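Local coordinates for transcriptional regulator, TetR family (PDB 5K7F), which probably acts as a TetR-type transcriptional repressor that binds regulatory DNA and controls isovaleryl coenzyme A biosynthesis in Myxococcus xanthus, at residues M72-E77 against R106-E111; S81-I86 against M97-L102; K135-F140 against S165-V170. All blocks are in the same frame, centred on the assembly; numbering follows the deposited sequence.

Contact 1 of 3, residues M72-E77 against R106-E111; sequences MDLFEE and RGWSKE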
loop_
_atom_site.group_PDB
_atom_site.type_symbol
_atom_site.label_atom_id
_atom_site.label_comp_id
_atom_site.label_asym_id
_atom_site.label_seq_id
_atom_site.Cartn_x
_atom_site.Cartn_y
_atom_site.Cartn_z
ATOM N N MET A 72 11.922 -11.160 3.354
ATOM C CA MET A 72 11.150 -12.407 3.333
ATOM C C MET A 72 11.557 -13.351 4.458
ATOM O O MET A 72 10.727 -14.130 4.939
ATOM C CB MET A 72 11.304 -13.099 1.995
ATOM C CG MET A 72 10.575 -12.388 0.817
ATOM S SD MET A 72 8.923 -11.735 1.192
ATOM C CE MET A 72 8.023 -13.226 1.633
ATOM N N ASP A 73 12.833 -13.341 4.845
ATOM C CA ASP A 73 13.278 -14.060 6.039
ATOM C C ASP A 73 12.536 -13.573 7.268
ATOM O O ASP A 73 12.228 -14.360 8.177
ATOM C CB ASP A 73 14.777 -13.872 6.257
ATOM C CG ASP A 73 15.621 -14.703 5.342
ATOM O OD1 ASP A 73 15.095 -15.607 4.695
ATOM O OD2 ASP A 73 16.856 -14.471 5.333
ATOM N N LEU A 74 12.252 -12.270 7.329
ATOM C CA LEU A 74 11.534 -11.741 8.475
ATOM C C LEU A 74 10.089 -12.224 8.500
ATOM O O LEU A 74 9.549 -12.474 9.583
ATOM C CB LEU A 74 11.580 -10.216 8.491
ATOM C CG LEU A 74 12.935 -9.624 8.786
ATOM C CD1 LEU A 74 12.914 -8.097 8.771
ATOM C CD2 LEU A 74 13.442 -10.175 10.186
ATOM N N PHE A 75 9.421 -12.295 7.334
ATOM C CA PHE A 75 8.083 -12.911 7.289
ATOM C C PHE A 75 8.098 -14.336 7.867
ATOM O O PHE A 75 7.186 -14.727 8.604
ATOM C CB PHE A 75 7.514 -12.876 5.844
ATOM C CG PHE A 75 6.747 -11.592 5.519
ATOM C CD1 PHE A 75 5.379 -11.496 5.792
ATOM C CD2 PHE A 75 7.381 -10.481 4.953
ATOM C CE1 PHE A 75 4.676 -10.367 5.508
ATOM C CE2 PHE A 75 6.666 -9.299 4.682
ATOM C CZ PHE A 75 5.313 -9.249 4.973
ATOM N N GLU A 76 9.119 -15.133 7.557
ATOM C CA GLU A 76 9.251 -16.443 8.195
ATOM C C GLU A 76 9.473 -16.331 9.706
ATOM O O GLU A 76 8.802 -16.989 10.506
ATOM C CB GLU A 76 10.418 -17.216 7.570
ATOM C CG GLU A 76 10.733 -18.522 8.294
ATOM C CD GLU A 76 9.621 -19.560 8.173
ATOM O OE1 GLU A 76 8.781 -19.455 7.229
ATOM O OE2 GLU A 76 9.622 -20.496 9.011
ATOM N N GLU A 77 10.441 -15.518 10.111
ATOM C CA GLU A 77 10.889 -15.506 11.492
ATOM C C GLU A 77 9.892 -14.824 12.418
ATOM O O GLU A 77 9.742 -15.220 13.588
ATOM C CB GLU A 77 12.237 -14.812 11.547
ATOM C CG GLU A 77 13.266 -15.576 10.746
ATOM C CD GLU A 77 14.624 -14.911 10.749
ATOM O OE1 GLU A 77 14.780 -13.859 11.419
ATOM O OE2 GLU A 77 15.532 -15.461 10.086
ATOM N N ARG A 106 7.220 -2.295 13.888
ATOM C CA ARG A 106 8.386 -2.263 14.781
ATOM C C ARG A 106 9.513 -1.435 14.157
ATOM O O ARG A 106 9.856 -1.585 12.981
ATOM C CB ARG A 106 8.866 -3.679 15.084
ATOM C CG ARG A 106 7.910 -4.540 15.927
ATOM C CD ARG A 106 8.706 -5.603 16.791
ATOM N NE ARG A 106 7.850 -6.603 17.403
ATOM C CZ ARG A 106 7.299 -7.626 16.767
ATOM N NH1 ARG A 106 7.474 -7.782 15.451
ATOM N NH2 ARG A 106 6.546 -8.462 17.449
ATOM N N GLY A 107 10.096 -0.541 14.945
ATOM C CA GLY A 107 11.148 0.307 14.417
ATOM C C GLY A 107 12.248 -0.450 13.683
ATOM O O GLY A 107 12.721 0.003 12.640
ATOM N N TRP A 108 12.679 -1.612 14.216
ATOM C CA TRP A 108 13.840 -2.269 13.615
ATOM C C TRP A 108 13.542 -2.952 12.287
ATOM O O TRP A 108 14.469 -3.150 11.504
ATOM C CB TRP A 108 14.494 -3.282 14.568
ATOM C CG TRP A 108 13.694 -4.463 14.988
ATOM C CD1 TRP A 108 12.903 -4.570 16.099
ATOM C CD2 TRP A 108 13.602 -5.718 14.306
ATOM N NE1 TRP A 108 12.327 -5.822 16.155
ATOM C CE2 TRP A 108 12.765 -6.552 15.080
ATOM C CE3 TRP A 108 14.182 -6.237 13.142
ATOM C CZ2 TRP A 108 12.462 -7.863 14.705
ATOM C CZ3 TRP A 108 13.878 -7.562 12.773
ATOM C CH2 TRP A 108 13.020 -8.341 13.547
ATOM N N SER A 109 12.287 -3.307 11.994
ATOM C CA SER A 109 11.972 -4.055 10.787
ATOM C C SER A 109 11.250 -3.227 9.724
ATOM O O SER A 109 11.181 -3.661 8.579
ATOM C CB SER A 109 11.113 -5.280 11.151
ATOM O OG SER A 109 9.954 -4.870 11.862
ATOM N N LYS A 110 10.748 -2.036 10.059
ATOM C CA LYS A 110 9.757 -1.390 9.197
ATOM C C LYS A 110 10.323 -0.971 7.841
ATOM O O LYS A 110 9.619 -1.042 6.835
ATOM C CB LYS A 110 9.133 -0.191 9.922
ATOM C CG LYS A 110 10.050 0.930 10.263
ATOM C CD LYS A 110 9.400 1.858 11.296
ATOM C CE LYS A 110 10.307 3.056 11.594
ATOM N NZ LYS A 110 10.310 4.027 10.477
ATOM N N GLU A 111 11.580 -0.510 7.772
ATOM C CA GLU A 111 12.080 -0.032 6.489
ATOM C C GLU A 111 12.480 -1.180 5.572
ATOM O O GLU A 111 12.312 -1.071 4.357
ATOM C CB GLU A 111 13.262 0.909 6.672
ATOM C CG GLU A 111 12.855 2.217 7.295
ATOM C CD GLU A 111 13.148 2.275 8.773
ATOM O OE1 GLU A 111 13.678 1.287 9.334
ATOM O OE2 GLU A 111 12.841 3.318 9.373
#

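Contact 2 of 3, residues S81-I86 against M97-L102; sequences SRVQDI and MRHNIL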
loop_
_atom_site.group_PDB
_atom_site.type_symbol
_atom_site.label_atom_id
_atom_site.label_comp_id
_atom_site.label_asym_id
_atom_site.label_seq_id
_atom_site.Cartn_x
_atom_site.Cartn_y
_atom_site.Cartn_z
ATOM N N SER A 81 6.556 -18.660 11.262
ATOM C CA SER A 81 7.015 -19.642 12.237
ATOM C C SER A 81 6.221 -19.536 13.522
ATOM O O SER A 81 6.183 -20.494 14.294
ATOM C CB SER A 81 8.502 -19.467 12.490
ATOM O OG SER A 81 8.799 -18.210 13.083
ATOM N N ARG A 82 5.542 -18.415 13.728
ATOM C CA ARG A 82 4.761 -18.182 14.917
ATOM C C ARG A 82 3.334 -18.684 14.791
ATOM O O ARG A 82 2.676 -18.838 15.822
ATOM C CB ARG A 82 4.754 -16.695 15.262
ATOM C CG ARG A 82 6.131 -15.966 15.255
ATOM C CD ARG A 82 6.961 -16.236 16.472
ATOM N NE ARG A 82 8.264 -15.598 16.319
ATOM C CZ ARG A 82 9.229 -15.654 17.216
ATOM N NH1 ARG A 82 9.041 -16.313 18.356
ATOM N NH2 ARG A 82 10.387 -15.054 16.965
ATOM N N VAL A 83 2.825 -18.940 13.567
ATOM C CA VAL A 83 1.395 -19.207 13.411
ATOM C C VAL A 83 1.129 -20.488 12.637
ATOM O O VAL A 83 -0.006 -20.984 12.631
ATOM C CB VAL A 83 0.668 -18.024 12.730
ATOM C CG1 VAL A 83 0.867 -16.706 13.511
ATOM C CG2 VAL A 83 1.083 -17.853 11.235
ATOM N N GLN A 84 2.141 -21.037 11.970
ATOM C CA GLN A 84 1.852 -22.050 10.956
ATOM C C GLN A 84 1.282 -23.339 11.551
ATOM O O GLN A 84 0.607 -24.085 10.833
ATOM C CB GLN A 84 3.100 -22.357 10.124
ATOM C CG GLN A 84 4.215 -23.011 10.900
ATOM C CD GLN A 84 5.551 -22.917 10.200
ATOM O OE1 GLN A 84 5.656 -22.342 9.118
ATOM N NE2 GLN A 84 6.593 -23.456 10.834
ATOM N N ASP A 85 1.488 -23.588 12.837
ATOM C CA ASP A 85 0.989 -24.771 13.518
ATOM C C ASP A 85 -0.413 -24.597 14.102
ATOM O O ASP A 85 -0.927 -25.548 14.699
ATOM C CB ASP A 85 1.948 -25.170 14.661
ATOM C CG ASP A 85 3.383 -25.400 14.192
ATOM O OD1 ASP A 85 3.638 -26.384 13.461
ATOM O OD2 ASP A 85 4.272 -24.615 14.592
ATOM N N ILE A 86 -1.033 -23.419 13.989
ATOM C CA ILE A 86 -2.376 -23.222 14.523
ATOM C C ILE A 86 -3.356 -23.931 13.600
ATOM O O ILE A 86 -3.441 -23.619 12.405
ATOM C CB ILE A 86 -2.698 -21.726 14.659
ATOM C CG1 ILE A 86 -1.703 -21.057 15.592
ATOM C CG2 ILE A 86 -4.112 -21.500 15.156
ATOM C CD1 ILE A 86 -1.789 -19.558 15.569
ATOM N N MET A 97 -2.388 -11.986 11.135
ATOM C CA MET A 97 -2.610 -10.561 10.972
ATOM C C MET A 97 -1.939 -9.758 12.080
ATOM O O MET A 97 -1.298 -8.729 11.811
ATOM C CB MET A 97 -4.100 -10.251 10.963
ATOM C CG MET A 97 -4.352 -8.765 10.694
ATOM S SD MET A 97 -6.096 -8.399 10.436
ATOM C CE MET A 97 -6.077 -8.053 8.700
ATOM N N ARG A 98 -2.116 -10.188 13.338
ATOM C CA ARG A 98 -1.496 -9.459 14.439
ATOM C C ARG A 98 0.032 -9.463 14.309
ATOM O O ARG A 98 0.666 -8.394 14.337
ATOM C CB ARG A 98 -1.955 -10.040 15.769
ATOM C CG ARG A 98 -1.444 -9.293 16.997
ATOM C CD ARG A 98 -2.022 -9.912 18.264
ATOM N NE ARG A 98 -1.815 -9.110 19.480
ATOM C CZ ARG A 98 -2.579 -8.090 19.882
ATOM N NH1 ARG A 98 -3.628 -7.650 19.165
ATOM N NH2 ARG A 98 -2.290 -7.505 21.031
ATOM N N HIS A 99 0.628 -10.631 14.071
ATOM C CA HIS A 99 2.084 -10.680 13.874
ATOM C C HIS A 99 2.545 -9.830 12.689
ATOM O O HIS A 99 3.584 -9.154 12.764
ATOM C CB HIS A 99 2.528 -12.127 13.702
ATOM C CG HIS A 99 2.593 -12.905 15.006
ATOM N ND1 HIS A 99 3.496 -12.625 16.007
ATOM C CD2 HIS A 99 1.821 -13.915 15.478
ATOM C CE1 HIS A 99 3.304 -13.455 17.024
ATOM N NE2 HIS A 99 2.295 -14.259 16.725
ATOM N N ASN A 100 1.802 -9.864 11.567
ATOM C CA ASN A 100 2.189 -9.072 10.394
ATOM C C ASN A 100 2.141 -7.561 10.693
ATOM O O ASN A 100 2.984 -6.794 10.224
ATOM C CB ASN A 100 1.277 -9.442 9.226
ATOM C CG ASN A 100 1.850 -9.142 7.864
ATOM O OD1 ASN A 100 1.491 -9.830 6.915
ATOM N ND2 ASN A 100 2.714 -8.143 7.743
ATOM N N ILE A 101 1.150 -7.105 11.462
ATOM C CA ILE A 101 1.061 -5.685 11.760
ATOM C C ILE A 101 2.248 -5.261 12.607
ATOM O O ILE A 101 2.809 -4.168 12.435
ATOM C CB ILE A 101 -0.274 -5.368 12.456
ATOM C CG1 ILE A 101 -1.433 -5.481 11.479
ATOM C CG2 ILE A 101 -0.280 -3.932 13.051
ATOM C CD1 ILE A 101 -2.797 -5.550 12.127
ATOM N N LEU A 102 2.640 -6.117 13.531
ATOM C CA LEU A 102 3.827 -5.830 14.332
ATOM C C LEU A 102 5.080 -5.788 13.450
ATOM O O LEU A 102 5.901 -4.876 13.562
ATOM C CB LEU A 102 3.954 -6.848 15.486
ATOM C CG LEU A 102 2.819 -6.893 16.552
ATOM C CD1 LEU A 102 3.046 -8.003 17.550
ATOM C CD2 LEU A 102 2.592 -5.533 17.209
HETATM O O HOH W 1 1.061 -16.863 17.405
#

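Contact 3 of 3, residues K135-F140 against S165-V170; sequences KKYVDF and SFLGMV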
loop_
_atom_site.group_PDB
_atom_site.type_symbol
_atom_site.label_atom_id
_atom_site.label_comp_id
_atom_site.label_asym_id
_atom_site.label_seq_id
_atom_site.Cartn_x
_atom_site.Cartn_y
_atom_site.Cartn_z
ATOM N N LYS A 135 5.072 -15.129 -3.143
ATOM C CA LYS A 135 3.875 -15.897 -3.472
ATOM C C LYS A 135 3.629 -17.021 -2.474
ATOM O O LYS A 135 2.476 -17.432 -2.294
ATOM C CB LYS A 135 3.970 -16.477 -4.886
ATOM C CG LYS A 135 2.736 -17.309 -5.268
ATOM C CD LYS A 135 2.805 -17.832 -6.706
ATOM C CE LYS A 135 1.517 -18.556 -7.083
ATOM N NZ LYS A 135 1.352 -19.850 -6.381
ATOM N N LYS A 136 4.674 -17.549 -1.845
ATOM C CA LYS A 136 4.483 -18.546 -0.788
ATOM C C LYS A 136 3.680 -17.976 0.382
ATOM O O LYS A 136 2.830 -18.667 0.946
ATOM C CB LYS A 136 5.820 -19.089 -0.328
ATOM C CG LYS A 136 6.481 -20.021 -1.364
ATOM C CD LYS A 136 7.461 -21.002 -0.727
ATOM C CE LYS A 136 8.525 -21.469 -1.718
ATOM N NZ LYS A 136 9.693 -20.517 -1.804
ATOM N N TYR A 137 3.904 -16.707 0.738
ATOM C CA TYR A 137 3.088 -16.082 1.778
ATOM C C TYR A 137 1.632 -15.937 1.347
ATOM O O TYR A 137 0.708 -16.257 2.111
ATOM C CB TYR A 137 3.699 -14.725 2.159
ATOM C CG TYR A 137 3.066 -14.121 3.399
ATOM C CD1 TYR A 137 3.129 -14.775 4.620
ATOM C CD2 TYR A 137 2.428 -12.899 3.355
ATOM C CE1 TYR A 137 2.529 -14.246 5.779
ATOM C CE2 TYR A 137 1.837 -12.352 4.486
ATOM C CZ TYR A 137 1.908 -13.031 5.713
ATOM O OH TYR A 137 1.334 -12.514 6.860
ATOM N N VAL A 138 1.403 -15.427 0.132
ATOM C CA VAL A 138 0.042 -15.291 -0.370
ATOM C C VAL A 138 -0.652 -16.649 -0.393
ATOM O O VAL A 138 -1.832 -16.761 -0.025
ATOM C CB VAL A 138 0.032 -14.638 -1.768
ATOM C CG1 VAL A 138 -1.380 -14.618 -2.341
ATOM C CG2 VAL A 138 0.541 -13.220 -1.718
ATOM N N ASP A 139 0.070 -17.703 -0.821
ATOM C CA ASP A 139 -0.505 -19.051 -0.845
ATOM C C ASP A 139 -0.967 -19.469 0.545
ATOM O O ASP A 139 -2.027 -20.093 0.716
ATOM C CB ASP A 139 0.531 -20.067 -1.352
ATOM C CG ASP A 139 0.842 -19.941 -2.833
ATOM O OD1 ASP A 139 0.118 -19.246 -3.576
ATOM O OD2 ASP A 139 1.842 -20.563 -3.250
ATOM N N PHE A 140 -0.138 -19.187 1.549
ATOM C CA PHE A 140 -0.485 -19.494 2.924
ATOM C C PHE A 140 -1.771 -18.797 3.337
ATOM O O PHE A 140 -2.658 -19.417 3.934
ATOM C CB PHE A 140 0.670 -19.079 3.818
ATOM C CG PHE A 140 0.428 -19.308 5.314
ATOM C CD1 PHE A 140 0.700 -20.524 5.909
ATOM C CD2 PHE A 140 -0.066 -18.280 6.121
ATOM C CE1 PHE A 140 0.521 -20.705 7.297
ATOM C CE2 PHE A 140 -0.250 -18.455 7.484
ATOM C CZ PHE A 140 0.007 -19.669 8.067
ATOM N N SER A 165 -6.901 -8.486 0.496
ATOM C CA SER A 165 -7.525 -7.496 1.383
ATOM C C SER A 165 -6.714 -7.388 2.665
ATOM O O SER A 165 -6.335 -6.281 3.120
ATOM C CB SER A 165 -8.970 -7.893 1.688
ATOM O OG SER A 165 -9.770 -7.811 0.501
ATOM N N PHE A 166 -6.432 -8.546 3.238
ATOM C CA PHE A 166 -5.531 -8.698 4.379
ATOM C C PHE A 166 -4.199 -7.996 4.120
ATOM O O PHE A 166 -3.709 -7.206 4.951
ATOM C CB PHE A 166 -5.370 -10.198 4.597
ATOM C CG PHE A 166 -4.403 -10.618 5.701
ATOM C CD1 PHE A 166 -3.046 -10.302 5.682
ATOM C CD2 PHE A 166 -4.868 -11.453 6.670
ATOM C CE1 PHE A 166 -2.178 -10.792 6.714
ATOM C CE2 PHE A 166 -4.024 -11.938 7.668
ATOM C CZ PHE A 166 -2.672 -11.589 7.652
ATOM N N LEU A 167 -3.554 -8.326 2.999
ATOM C CA LEU A 167 -2.252 -7.745 2.708
ATOM C C LEU A 167 -2.320 -6.228 2.549
ATOM O O LEU A 167 -1.470 -5.507 3.087
ATOM C CB LEU A 167 -1.659 -8.390 1.457
ATOM C CG LEU A 167 -0.960 -9.722 1.666
ATOM C CD1 LEU A 167 -0.563 -10.299 0.293
ATOM C CD2 LEU A 167 0.257 -9.585 2.598
ATOM N N GLY A 168 -3.294 -5.707 1.782
ATOM C CA GLY A 168 -3.399 -4.261 1.643
ATOM C C GLY A 168 -3.632 -3.571 2.980
ATOM O O GLY A 168 -3.029 -2.537 3.274
ATOM N N MET A 169 -4.594 -4.061 3.751
ATOM C CA MET A 169 -4.820 -3.475 5.079
ATOM C C MET A 169 -3.533 -3.364 5.868
ATOM O O MET A 169 -3.249 -2.309 6.468
ATOM C CB MET A 169 -5.822 -4.306 5.887
ATOM C CG MET A 169 -7.235 -4.105 5.546
ATOM S SD MET A 169 -8.292 -5.316 6.394
ATOM C CE MET A 169 -7.958 -4.949 8.069
ATOM N N VAL A 170 -2.731 -4.421 5.861
ATOM C CA VAL A 170 -1.615 -4.497 6.812
ATOM C C VAL A 170 -0.401 -3.761 6.276
ATOM O O VAL A 170 0.227 -2.976 6.994
ATOM C CB VAL A 170 -1.299 -5.967 7.125
ATOM C CG1 VAL A 170 -0.089 -6.064 8.006
ATOM C CG2 VAL A 170 -2.510 -6.599 7.829
#

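Contact 1 of 3, residues M72-E77 against R106-E111
Leu74 reaches from its helix to the benzo edge of Trp108 and to the CB of Ser109, and these three side chains make up the whole contact. The tight part is the leucine fork. Leu74 CD2 comes in at the edge of the indole, near its plane, 3.7 Å from Trp108 CZ3, with Trp108 CH2 a little further off. The other branch, Leu74 CD1, turns to the serine and lies 4.1 Å from Ser109 CB. With CG set opposite the carbonyl carbon (chi1 -69°), both methyls of Leu74 point across the gap. Ser109 CB also sits over one face of the Trp108 ring, 3.8 Å above its plane and toward the rim, so the serine touches both partners at once. Its buried hydroxyl is not left wanting, since OG bonds to the carbonyl oxygen of Leu103. The other side is looser and faces solvent: Trp108 is largely exposed, and Lys110 directs its CB away from helix 60-83, its NZ 2.9 Å from Glu111 OE2 in a salt bridge between chain neighbours. Leu74 also packs on Leu103 of helix 89-105 and Val112 of helix 110-117, while Trp108 leans on Glu23 of helix 18-32, which places the contact where the N-terminal helices meet the C-terminal helical body alongside helix 60-83.

Contact 2 of 3, residues S81-I86 against M97-L102
Arg82 lays its aliphatic start over one face of the His99 imidazole, a CH-pi contact. Arg82 CB stands 3.9 Å from the centroid of the His99 ring, 17° off the ring normal, and is displaced toward the rim, so that its nearest ring atom is NE2. Arg82 CG comes next, at the margin of the contact, 4.2 Å from His99 CE1. The chain then bends at chi2 (-78°), and CD turns away from the ring; NE bonds to the carbonyl oxygen of Glu77, five residues back along the helix. With that bond made, the guanidinium lies away from the histidine, and its plane is turned 20° from the ring plane. Arg82 NE is still 5.6 Å from His99 ND1, and this nearby positive charge would probably discourage protonation of the imidazole. The two segments belong to consecutive helices of the TetR-type all-helical fold: the last turn of helix 60-83 gives way to a type I beta turn from Val83 to Ile86, after which the chain enters helix 89-105. Val83 adds a second touch, its CG1 methyl lying 3.5 Å from His99 CD2; the same valine also packs on Ala95 and Cys96 of helix 89-105. No direct hydrogen bond joins the segments; one water bridges them. It donates to Arg82 O at 3.0 Å and lies in the plane of the imidazole at its edge, 3.0 Å from His99 NE2.

Contact 3 of 3, residues K135-F140 against S165-V170
Val138 and Leu167 bring the two helices nearest each other, with 8.5 Å between their CA atoms. The segment axes approach to 11.5 Å and their directions differ by 117°, so the helices are well spread and side chains must bridge the gap. Both belong to the C-terminal helical domain of the TetR fold, and on helix 159-171 Met169 packs against Met169 of the second subunit, placing this helix at the dimer interface. Leu167 fills the middle of the contact with its two methyls. Leu167 CD2 lies in the plane of the Tyr137 ring at its edge, 3.7 Å from Tyr137 CE2, and the two side chains run past one another in opposite directions. Leu167 CD1 goes to the valine, meeting Val138 CG2 at 3.7 Å, and here the side chains cross at about a right angle. Tyr137 extends with CG trans to its backbone N (chi1 -170°), which carries the phenol past Leu167 to Phe166, where Tyr137 OH lies 3.9 Å from Phe166 CE1. This packing leaves the hydroxyl's polar need to a third helix: OH hydrogen-bonds to Asn100 OD1, while the tyrosine ring also meets that of Phe75. Cutting this side chain back to an alanine is likely to leave Asn100 OD1 without its hydroxyl mate and to open a gap between Leu167, Phe166 and Phe75. On helix 125-150, well away from this core, Lys135 reaches across one turn, and its NZ meets the syn lone pair of Asp139 OD1 at 3.1 Å.

In the fold
The centre of contact 2 lies about 12 Å from those of contacts 1 and 3, which are about 15 Å from each other. Contacts 1 and 2 share helix 60-83, and along the chain contact 2 is nested within the loop that contact 1 closes; contact 3 comes later, in series with both. Helix 89-105 lies between them: its Asn100 touches Phe75, Tyr137 and Val170, and Phe75 also packs directly on Tyr137. A chain of side-chain contacts thus runs from the side facing the N-terminal helices, which include the predicted DNA-binding motif, to helix 159-171 at the dimer interface, consistent with the coupling between effector-binding and DNA-binding domains known for TetR regulators.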